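Side-chain contacts in DUF4973 domain-containing protein (Bacteroides thetaiotaomicron, PDB 4QNI), which is of unknown function but is probably an auxiliary nutrient-binding protein with two domains: residues L121-D126 with L138-V143; D75-L80 with K160-I165; E94-E99 with F125-I130; E99-A104 with E134-P139. All blocks are in the same frame, centred on the assembly; numbering follows the deposited sequence.

Contact 1 of 4, residues L121-D126 with L138-V143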
# COMPACT_ATOMS: atom_id res chain seq x y z
N LEU A 121 19.22 26.58 0.14
CA LEU A 121 19.23 27.27 1.42
C LEU A 121 20.48 26.80 2.19
O LEU A 121 20.55 25.62 2.55
CB LEU A 121 17.92 26.98 2.18
CG LEU A 121 17.74 27.76 3.49
CD1 LEU A 121 17.29 29.17 3.22
CD2 LEU A 121 16.78 27.06 4.39
N ASP A 122 21.46 27.68 2.38
CA ASP A 122 22.71 27.31 3.04
C ASP A 122 22.59 27.28 4.56
O ASP A 122 22.68 28.31 5.23
CB ASP A 122 23.88 28.23 2.60
CG ASP A 122 25.28 27.68 2.92
OD1 ASP A 122 25.41 26.46 3.26
OD2 ASP A 122 26.26 28.46 2.80
N LEU A 123 22.45 26.09 5.13
CA LEU A 123 22.36 25.94 6.58
C LEU A 123 23.79 25.92 7.14
O LEU A 123 24.60 25.16 6.62
CB LEU A 123 21.64 24.61 6.93
CG LEU A 123 20.32 24.28 6.23
CD1 LEU A 123 19.84 22.86 6.60
CD2 LEU A 123 19.25 25.33 6.56
N LYS A 124 24.10 26.75 8.17
CA LYS A 124 25.43 26.76 8.79
C LYS A 124 25.32 26.09 10.13
O LYS A 124 24.30 26.25 10.80
CB LYS A 124 26.04 28.15 8.89
CG LYS A 124 26.12 28.93 7.56
CD LYS A 124 27.11 28.35 6.55
CE LYS A 124 27.66 29.45 5.67
NZ LYS A 124 28.38 28.91 4.49
N PHE A 125 26.32 25.29 10.49
CA PHE A 125 26.27 24.53 11.72
C PHE A 125 27.54 24.67 12.54
O PHE A 125 28.64 24.75 12.01
CB PHE A 125 26.04 23.03 11.44
CG PHE A 125 24.72 22.70 10.83
CD1 PHE A 125 23.58 22.57 11.62
CD2 PHE A 125 24.61 22.45 9.47
CE1 PHE A 125 22.36 22.22 11.06
CE2 PHE A 125 23.37 22.10 8.90
CZ PHE A 125 22.25 22.03 9.69
N ASP A 126 27.34 24.64 13.87
CA ASP A 126 28.37 24.64 14.88
C ASP A 126 28.01 23.51 15.80
O ASP A 126 27.11 23.65 16.64
CB ASP A 126 28.49 26.00 15.59
CG ASP A 126 29.72 26.09 16.48
OD1 ASP A 126 30.40 25.06 16.67
OD2 ASP A 126 30.01 27.20 16.96
N LEU A 138 16.01 20.25 13.24
CA LEU A 138 15.85 21.64 12.83
C LEU A 138 14.52 21.75 12.09
O LEU A 138 14.43 21.26 10.96
CB LEU A 138 17.04 22.11 11.97
CG LEU A 138 16.99 23.57 11.47
CD1 LEU A 138 16.98 24.55 12.65
CD2 LEU A 138 18.15 23.85 10.49
N PRO A 139 13.46 22.36 12.71
CA PRO A 139 12.16 22.45 12.02
C PRO A 139 12.01 23.75 11.21
O PRO A 139 12.17 24.83 11.76
CB PRO A 139 11.16 22.37 13.17
CG PRO A 139 11.89 23.02 14.37
CD PRO A 139 13.39 22.95 14.07
N LEU A 140 11.70 23.65 9.90
CA LEU A 140 11.59 24.80 9.00
C LEU A 140 10.31 24.78 8.20
O LEU A 140 9.77 23.71 7.93
CB LEU A 140 12.78 24.85 7.98
CG LEU A 140 14.20 24.82 8.56
CD1 LEU A 140 15.20 24.40 7.52
CD2 LEU A 140 14.56 26.15 9.15
N GLN A 141 9.87 25.95 7.74
CA GLN A 141 8.70 26.06 6.89
C GLN A 141 8.89 27.14 5.85
O GLN A 141 9.62 28.10 6.08
CB GLN A 141 7.43 26.34 7.73
CG GLN A 141 7.51 27.66 8.50
CD GLN A 141 6.31 27.98 9.36
OE1 GLN A 141 6.45 28.47 10.49
NE2 GLN A 141 5.11 27.77 8.83
N ILE A 142 8.22 26.97 4.69
CA ILE A 142 8.11 28.00 3.66
C ILE A 142 7.01 28.94 4.17
O ILE A 142 5.93 28.46 4.51
CB ILE A 142 7.80 27.44 2.26
CG1 ILE A 142 8.87 26.41 1.73
CG2 ILE A 142 7.51 28.58 1.28
CD1 ILE A 142 10.31 26.87 1.59
N VAL A 143 7.31 30.23 4.32
CA VAL A 143 6.37 31.21 4.85
C VAL A 143 5.45 31.67 3.73
O VAL A 143 5.92 31.96 2.63
CB VAL A 143 7.10 32.41 5.53
CG1 VAL A 143 6.13 33.52 5.94
CG2 VAL A 143 7.88 31.92 6.73
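Leu138, Leu140 and Leu123 carry most of this contact, and they show how two β-sheets can be joined largely through leucine methyls. Leu123 reaches across from the strand 121-126, and its CD2 serves both partners. Leu123 CD2 lies 4.3 Å from CD2 of Leu138 and equally far, 4.3 Å, from CD1 of Leu140, the three methyls forming a near-equilateral triangle. The partners arrive there by different routes. Leu138 has CG anti to the backbone N (chi1 180°), whereas Leu140 has it beside the N (chi1 -54°), and these settings turn Leu138 CD2 and Leu140 CD1 toward the same Leu123 methyl. The strands belong to different sheets, the three-stranded 47-56/118-126/104-105 and the mixed sheet holding 135-142, packed face to face as in the β-sandwich of the E-set clan to which this domain is assigned. The strand axes run nearly antiparallel, at 159°, and approach to 11.8 Å, a separation spanned by side chains rather than by backbone hydrogen bonds. Further along, Leu121 CD2 meets Leu140 CD1 at 4.4 Å, while Leu163 of the strand 160-168 also packs on Leu123. Phe15 of the second subunit packs against Leu140 and Ile142.

Contact 2 of 4, residues D75-L80 with K160-I165; sequences DTLNIL and KAILRI
Lys160 opens the strand side of this contact by laying its aliphatic end against Thr76 of the helix. CE of Lys160 stands 3.4 Å from OG1 of Thr76 in a van der Waals approach, the lysine chain being bent at chi2 and chi4 to get there. The hydroxyl itself bonds to Asp73 OD2, the same oxygen with which Lys160 NZ makes a long, weak ion pair, so one carboxylate lies near both polar ends. Ala161 turns away, and the next inward residue, Ile162, has the largest share of the interface. Its CD1 comes 3.8 Å from CG2 of Thr76, whose OG1 lies beside the backbone N (chi1 -57°), leaving CG2 anti to it, while CG2 of Ile162 faces CD1 of Leu77 at 4.3 Å. With alanine at the Thr76 position, Asp73 would probably lose its hydroxyl partner and the Ile162 methyl its neighbour. The helix segment crosses the strand at 65°, with the axes 9.5 Å apart. Helix 74-85 thus lies across the face of the mixed sheet that Val137, Pro139 and Ile162 share, with Tyr93 of the strand 93-95 packing against Leu77 and Leu80.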
# COMPACT_ATOMS: atom_id res chain seq x y z
N ASP A 75 6.04 24.83 15.94
CA ASP A 75 4.65 24.33 16.00
C ASP A 75 4.51 22.95 15.44
O ASP A 75 4.01 22.09 16.14
CB ASP A 75 3.68 25.27 15.26
CG ASP A 75 3.31 26.52 16.01
OD1 ASP A 75 3.14 26.44 17.25
OD2 ASP A 75 3.14 27.56 15.35
N THR A 76 4.97 22.72 14.20
CA THR A 76 4.90 21.40 13.55
C THR A 76 5.70 20.37 14.37
O THR A 76 5.25 19.24 14.52
CB THR A 76 5.38 21.52 12.10
OG1 THR A 76 4.58 22.49 11.44
CG2 THR A 76 5.30 20.20 11.34
N LEU A 77 6.87 20.76 14.89
CA LEU A 77 7.68 19.86 15.71
C LEU A 77 6.90 19.49 16.98
O LEU A 77 6.86 18.31 17.34
CB LEU A 77 9.04 20.51 16.06
CG LEU A 77 10.00 19.69 16.94
CD1 LEU A 77 10.23 18.30 16.38
CD2 LEU A 77 11.32 20.41 17.11
N ASN A 78 6.27 20.48 17.64
CA ASN A 78 5.46 20.21 18.83
C ASN A 78 4.33 19.22 18.56
O ASN A 78 4.20 18.26 19.32
CB ASN A 78 4.89 21.49 19.40
CG ASN A 78 5.95 22.33 20.07
OD1 ASN A 78 7.04 21.86 20.40
ND2 ASN A 78 5.66 23.60 20.26
N ILE A 79 3.54 19.41 17.47
CA ILE A 79 2.46 18.49 17.07
C ILE A 79 3.05 17.09 16.87
O ILE A 79 2.56 16.12 17.46
CB ILE A 79 1.69 18.96 15.80
CG1 ILE A 79 1.20 20.42 15.87
CG2 ILE A 79 0.60 17.97 15.36
CD1 ILE A 79 0.21 20.71 16.86
N LEU A 80 4.16 17.01 16.10
CA LEU A 80 4.80 15.74 15.81
C LEU A 80 5.25 15.06 17.10
O LEU A 80 5.03 13.86 17.24
CB LEU A 80 5.98 15.92 14.82
CG LEU A 80 6.78 14.63 14.52
CD1 LEU A 80 6.99 14.44 13.05
CD2 LEU A 80 8.05 14.64 15.23
N LYS A 160 7.03 22.03 4.46
CA LYS A 160 7.61 21.88 5.79
C LYS A 160 8.72 20.85 5.80
O LYS A 160 8.60 19.82 5.14
CB LYS A 160 6.52 21.53 6.82
CG LYS A 160 5.84 22.80 7.34
CD LYS A 160 4.40 22.59 7.68
CE LYS A 160 3.80 23.75 8.42
NZ LYS A 160 4.04 25.06 7.74
N ALA A 161 9.79 21.13 6.53
CA ALA A 161 10.95 20.26 6.64
C ALA A 161 11.36 20.10 8.13
O ALA A 161 11.82 21.06 8.75
CB ALA A 161 12.11 20.82 5.81
N ILE A 162 11.17 18.89 8.69
CA ILE A 162 11.56 18.55 10.05
C ILE A 162 12.83 17.74 9.88
O ILE A 162 12.76 16.56 9.52
CB ILE A 162 10.41 17.83 10.81
CG1 ILE A 162 9.08 18.62 10.79
CG2 ILE A 162 10.82 17.46 12.23
CD1 ILE A 162 9.09 20.19 11.15
N LEU A 163 14.00 18.40 10.02
CA LEU A 163 15.27 17.76 9.72
C LEU A 163 16.01 17.21 10.93
O LEU A 163 16.54 17.96 11.75
CB LEU A 163 16.22 18.68 8.90
CG LEU A 163 15.62 19.52 7.76
CD1 LEU A 163 16.59 20.62 7.31
CD2 LEU A 163 15.13 18.65 6.58
N ARG A 164 16.06 15.88 11.03
CA ARG A 164 16.86 15.21 12.04
C ARG A 164 18.29 15.32 11.56
O ARG A 164 18.64 14.74 10.51
CB ARG A 164 16.45 13.74 12.26
CG ARG A 164 17.37 13.00 13.22
CD ARG A 164 17.00 13.25 14.67
NE ARG A 164 17.93 12.63 15.62
CZ ARG A 164 17.80 11.42 16.15
NH1 ARG A 164 16.81 10.62 15.77
NH2 ARG A 164 18.68 10.97 17.03
N ILE A 165 19.06 16.18 12.24
CA ILE A 165 20.43 16.42 11.82
C ILE A 165 21.36 15.43 12.44
O ILE A 165 21.45 15.34 13.68
CB ILE A 165 20.90 17.86 12.14
CG1 ILE A 165 19.94 18.94 11.56
CG2 ILE A 165 22.37 18.07 11.73
CD1 ILE A 165 19.75 18.94 10.11

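Contact 3 of 4, residues E94-E99 with F125-I130; sequences EDMGAE and FDFRNI
Met96, modelled as selenomethionine, points from the end of the strand 93-95 toward Phe125, Phe127 and Ile130, where one β-strand of the sandwich-like N-terminal domain runs out into a turn. Its side chain is fully extended beyond CG, and with CG anti to the backbone N (chi1 -151°) it projects straight into the aromatic cluster. SE of Met96 lies at the edge of the Phe125 ring, near its plane and 4.3 Å from CE1 of Phe125. One bond further, CE of Met96 touches the edge of the Phe127 ring, 3.9 Å from its CE1, and reaches CD1 of Ile130 at 3.6 Å. Ile130 sends its longer branch out to this methyl by holding CG1 anti to its own N (chi1 -158°). Phe127 and Ile130 are brought together by a type II β-turn, closed by Ile130 N bonding to Phe127 O at 3.0 Å. The CB of Phe125 lies over one face of the Phe127 ring, toward its rim, and Ile165 packs on both phenylalanines and on Met96. Just beyond the apolar group, Arg128 grips Asp126 side-on: NE to OD1 at 2.9 Å, using the syn lone pair of that oxygen, and NH2 to OD2, also at 2.9 Å.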
# COMPACT_ATOMS: atom_id res chain seq x y z
N GLU A 94 14.34 17.30 19.97
CA GLU A 94 14.63 18.61 20.55
C GLU A 94 14.83 19.62 19.45
O GLU A 94 15.39 19.33 18.41
CB GLU A 94 15.83 18.57 21.50
CG GLU A 94 15.56 17.84 22.81
CD GLU A 94 14.52 18.43 23.74
OE1 GLU A 94 14.47 19.67 23.91
OE2 GLU A 94 13.76 17.63 24.34
N ASP A 95 14.32 20.80 19.69
CA ASP A 95 14.32 21.92 18.77
C ASP A 95 15.70 22.62 18.71
O ASP A 95 16.00 23.49 19.52
CB ASP A 95 13.23 22.90 19.22
CG ASP A 95 12.88 23.94 18.19
OD1 ASP A 95 13.62 24.07 17.20
OD2 ASP A 95 11.85 24.63 18.38
N MSE A 96 16.45 22.30 17.69
CA MSE A 96 17.77 22.85 17.39
C MSE A 96 17.73 24.32 17.02
O MSE A 96 18.75 25.01 17.19
CB MSE A 96 18.36 22.08 16.22
CG MSE A 96 19.84 22.04 16.23
SE MSE A 96 20.32 21.02 14.68
CE MSE A 96 22.09 20.66 15.21
N GLY A 97 16.60 24.78 16.46
CA GLY A 97 16.42 26.17 16.06
C GLY A 97 15.82 27.08 17.11
O GLY A 97 15.53 28.25 16.82
N ALA A 98 15.67 26.59 18.35
CA ALA A 98 15.10 27.39 19.44
C ALA A 98 15.96 28.61 19.77
O ALA A 98 17.17 28.62 19.50
CB ALA A 98 14.90 26.52 20.69
N GLU A 99 15.31 29.65 20.33
CA GLU A 99 15.88 30.93 20.74
C GLU A 99 17.09 30.74 21.62
O GLU A 99 16.99 30.07 22.65
CB GLU A 99 14.80 31.75 21.50
CG GLU A 99 15.19 33.19 21.85
CD GLU A 99 15.52 34.09 20.68
OE1 GLU A 99 14.83 34.01 19.64
OE2 GLU A 99 16.52 34.83 20.79
N PHE A 125 26.32 25.29 10.49
CA PHE A 125 26.27 24.53 11.72
C PHE A 125 27.54 24.67 12.54
O PHE A 125 28.64 24.75 12.01
CB PHE A 125 26.04 23.03 11.44
CG PHE A 125 24.72 22.70 10.83
CD1 PHE A 125 23.58 22.57 11.62
CD2 PHE A 125 24.61 22.45 9.47
CE1 PHE A 125 22.36 22.22 11.06
CE2 PHE A 125 23.37 22.10 8.90
CZ PHE A 125 22.25 22.03 9.69
N ASP A 126 27.34 24.64 13.87
CA ASP A 126 28.37 24.64 14.88
C ASP A 126 28.01 23.51 15.80
O ASP A 126 27.11 23.65 16.64
CB ASP A 126 28.49 26.00 15.59
CG ASP A 126 29.72 26.09 16.48
OD1 ASP A 126 30.40 25.06 16.67
OD2 ASP A 126 30.01 27.20 16.96
N PHE A 127 28.63 22.34 15.56
CA PHE A 127 28.34 21.11 16.27
C PHE A 127 29.23 20.93 17.49
O PHE A 127 29.08 19.94 18.21
CB PHE A 127 28.46 19.92 15.34
CG PHE A 127 27.53 19.85 14.13
CD1 PHE A 127 26.15 19.91 14.28
CD2 PHE A 127 28.04 19.59 12.85
CE1 PHE A 127 25.30 19.79 13.18
CE2 PHE A 127 27.19 19.45 11.75
CZ PHE A 127 25.82 19.53 11.92
N ARG A 128 30.14 21.86 17.75
CA ARG A 128 31.02 21.77 18.92
C ARG A 128 30.23 21.57 20.22
O ARG A 128 29.32 22.34 20.53
CB ARG A 128 31.89 23.01 19.01
CG ARG A 128 32.99 22.98 17.96
CD ARG A 128 33.84 24.22 17.99
NE ARG A 128 33.05 25.43 17.81
CZ ARG A 128 33.49 26.66 18.06
NH1 ARG A 128 34.73 26.84 18.52
NH2 ARG A 128 32.72 27.71 17.84
N ASN A 129 30.56 20.48 20.91
CA ASN A 129 30.02 20.02 22.19
C ASN A 129 28.56 19.63 22.13
O ASN A 129 27.92 19.53 23.18
CB ASN A 129 30.24 21.03 23.31
CG ASN A 129 31.69 21.19 23.63
OD1 ASN A 129 32.41 20.22 23.84
ND2 ASN A 129 32.15 22.40 23.56
N ILE A 130 28.02 19.34 20.92
CA ILE A 130 26.63 18.92 20.81
C ILE A 130 26.47 17.57 21.57
O ILE A 130 27.39 16.73 21.56
CB ILE A 130 26.13 18.86 19.34
CG1 ILE A 130 24.59 18.95 19.28
CG2 ILE A 130 26.71 17.63 18.54
CD1 ILE A 130 24.01 19.13 17.88

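Contact 4 of 4, residues E99-A104 with E134-P139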
# COMPACT_ATOMS: atom_id res chain seq x y z
N GLU A 99 15.31 29.65 20.33
CA GLU A 99 15.88 30.93 20.74
C GLU A 99 17.09 30.74 21.62
O GLU A 99 16.99 30.07 22.65
CB GLU A 99 14.80 31.75 21.50
CG GLU A 99 15.19 33.19 21.85
CD GLU A 99 15.52 34.09 20.68
OE1 GLU A 99 14.83 34.01 19.64
OE2 GLU A 99 16.52 34.83 20.79
N GLY A 100 18.22 31.31 21.20
CA GLY A 100 19.47 31.28 21.94
C GLY A 100 20.45 30.18 21.59
O GLY A 100 21.62 30.25 22.01
N LEU A 101 19.99 29.11 20.89
CA LEU A 101 20.88 28.00 20.51
C LEU A 101 21.81 28.47 19.42
O LEU A 101 21.47 29.35 18.61
CB LEU A 101 20.12 26.72 20.08
CG LEU A 101 19.24 26.07 21.16
CD1 LEU A 101 18.61 24.81 20.66
CD2 LEU A 101 20.02 25.70 22.37
N ALA A 102 23.01 27.96 19.43
CA ALA A 102 23.99 28.40 18.45
C ALA A 102 24.49 27.21 17.62
O ALA A 102 25.63 27.21 17.15
CB ALA A 102 25.14 29.10 19.17
N TYR A 103 23.60 26.21 17.41
CA TYR A 103 23.93 25.03 16.64
C TYR A 103 23.75 25.27 15.18
O TYR A 103 24.56 24.82 14.39
CB TYR A 103 23.09 23.84 17.09
CG TYR A 103 23.45 23.30 18.45
CD1 TYR A 103 24.78 23.05 18.79
CD2 TYR A 103 22.47 23.01 19.40
CE1 TYR A 103 25.13 22.54 20.04
CE2 TYR A 103 22.80 22.47 20.64
CZ TYR A 103 24.13 22.23 20.95
OH TYR A 103 24.47 21.73 22.19
N ALA A 104 22.71 26.02 14.81
CA ALA A 104 22.34 26.23 13.43
C ALA A 104 21.93 27.65 13.13
O ALA A 104 21.26 28.30 13.93
CB ALA A 104 21.18 25.31 13.10
N GLU A 134 20.16 14.20 22.88
CA GLU A 134 19.00 15.00 22.50
C GLU A 134 18.78 14.67 21.07
O GLU A 134 19.75 14.64 20.30
CB GLU A 134 19.29 16.51 22.70
CG GLU A 134 19.91 16.91 24.03
CD GLU A 134 19.08 16.63 25.27
OE1 GLU A 134 17.83 16.74 25.20
OE2 GLU A 134 19.69 16.28 26.30
N LYS A 135 17.57 14.35 20.68
CA LYS A 135 17.33 13.96 19.29
C LYS A 135 17.13 15.27 18.51
O LYS A 135 15.99 15.65 18.21
CB LYS A 135 16.13 12.99 19.23
CG LYS A 135 16.37 11.66 20.01
CD LYS A 135 15.08 10.95 20.47
CE LYS A 135 14.11 10.61 19.36
NZ LYS A 135 13.04 9.70 19.85
N TRP A 136 18.24 16.02 18.30
CA TRP A 136 18.25 17.35 17.70
C TRP A 136 17.64 17.35 16.32
O TRP A 136 18.05 16.58 15.46
CB TRP A 136 19.65 17.96 17.66
CG TRP A 136 20.21 18.30 19.03
CD1 TRP A 136 21.25 17.70 19.66
CD2 TRP A 136 19.72 19.32 19.93
NE1 TRP A 136 21.49 18.32 20.87
CE2 TRP A 136 20.56 19.30 21.06
CE3 TRP A 136 18.69 20.27 19.87
CZ2 TRP A 136 20.38 20.19 22.14
CZ3 TRP A 136 18.51 21.15 20.93
CH2 TRP A 136 19.35 21.10 22.05
N VAL A 137 16.67 18.24 16.12
CA VAL A 137 15.95 18.41 14.87
C VAL A 137 15.90 19.91 14.54
O VAL A 137 15.70 20.74 15.44
CB VAL A 137 14.51 17.79 15.06
CG1 VAL A 137 13.45 18.51 14.25
CG2 VAL A 137 14.50 16.32 14.74
N LEU A 138 16.01 20.25 13.24
CA LEU A 138 15.85 21.64 12.83
C LEU A 138 14.52 21.75 12.09
O LEU A 138 14.43 21.26 10.96
CB LEU A 138 17.04 22.11 11.97
CG LEU A 138 16.99 23.57 11.47
CD1 LEU A 138 16.98 24.55 12.65
CD2 LEU A 138 18.15 23.85 10.49
N PRO A 139 13.46 22.36 12.71
CA PRO A 139 12.16 22.45 12.02
C PRO A 139 12.01 23.75 11.21
O PRO A 139 12.17 24.83 11.76
CB PRO A 139 11.16 22.37 13.17
CG PRO A 139 11.89 23.02 14.37
CD PRO A 139 13.39 22.95 14.07
O HOH W 1 23.49 19.53 23.05
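Ala104 and Leu138 mark the nearest backbone approach, with their CA atoms 8.0 Å apart. The segment 99-104 is an irregular loop leading into the short strand 104-105, and its Gly100 has a positive phi of 95°, at which a β-carbon would jam against the preceding carbonyl. On the facing segment, Lys135 centres an inverse γ-turn and Trp136 follows it. That indole carries the contact. Its CG is anti to the carbonyl carbon (chi1 -69°), which turns the ring toward Tyr103 and Leu101. Tyr103 drives its edge at one face of the indole in a T-shaped stack: the ring centroids, taken on the six-membered ring of Trp136, are 5.1 Å apart, and the planes meet at 61°. CE2 of Tyr103 comes within 3.6 Å of CZ2 of Trp136. CB of Glu134 lies over the opposite face, near the rim, so the ring is flanked on both sides. Leu101 adds its CD1, 3.7 Å from CZ3 of the indole, and CB of Ala104 meets CD2 of Leu138 at 4.3 Å. A water lies 2.6 Å from Tyr103 OH and 3.2 Å from Trp136 NE1, the latter a weak bond in which it accepts; NE1 also bonds weakly to the carbonyl of Asp131. A valine in place of Trp136 would probably leave the Tyr103 edge without its aromatic face, the Leu101 methyl facing a gap, and the water without its indole donor. The chemistry is thus mixed: dispersion and ring electrostatics hold the loop over the sheet, and a water bridges Tyr103 OH and, weakly, NE1.

Contacts 3 and 4 lie almost on top of each other, their centres about 3 Å apart, with backbone bonds from Asp126 N to Tyr103 O and from Met96 N to Val137 O tying their segments together. Contact 1 continues the same interface between the two sheets, its centre about 10 Å from that of contact 4 and 12 Å from that of contact 3; Leu138 serves contacts 1 and 4, while Phe125 lies in segments of contacts 1 and 3 but touches across only in contact 3. Contact 2, about 11 Å from contact 1, lies on the other face of the mixed sheet, where strand 135-142 pairs with 160-168. Its Ile165 packs on Met96, Phe125 and Phe127 of contact 3.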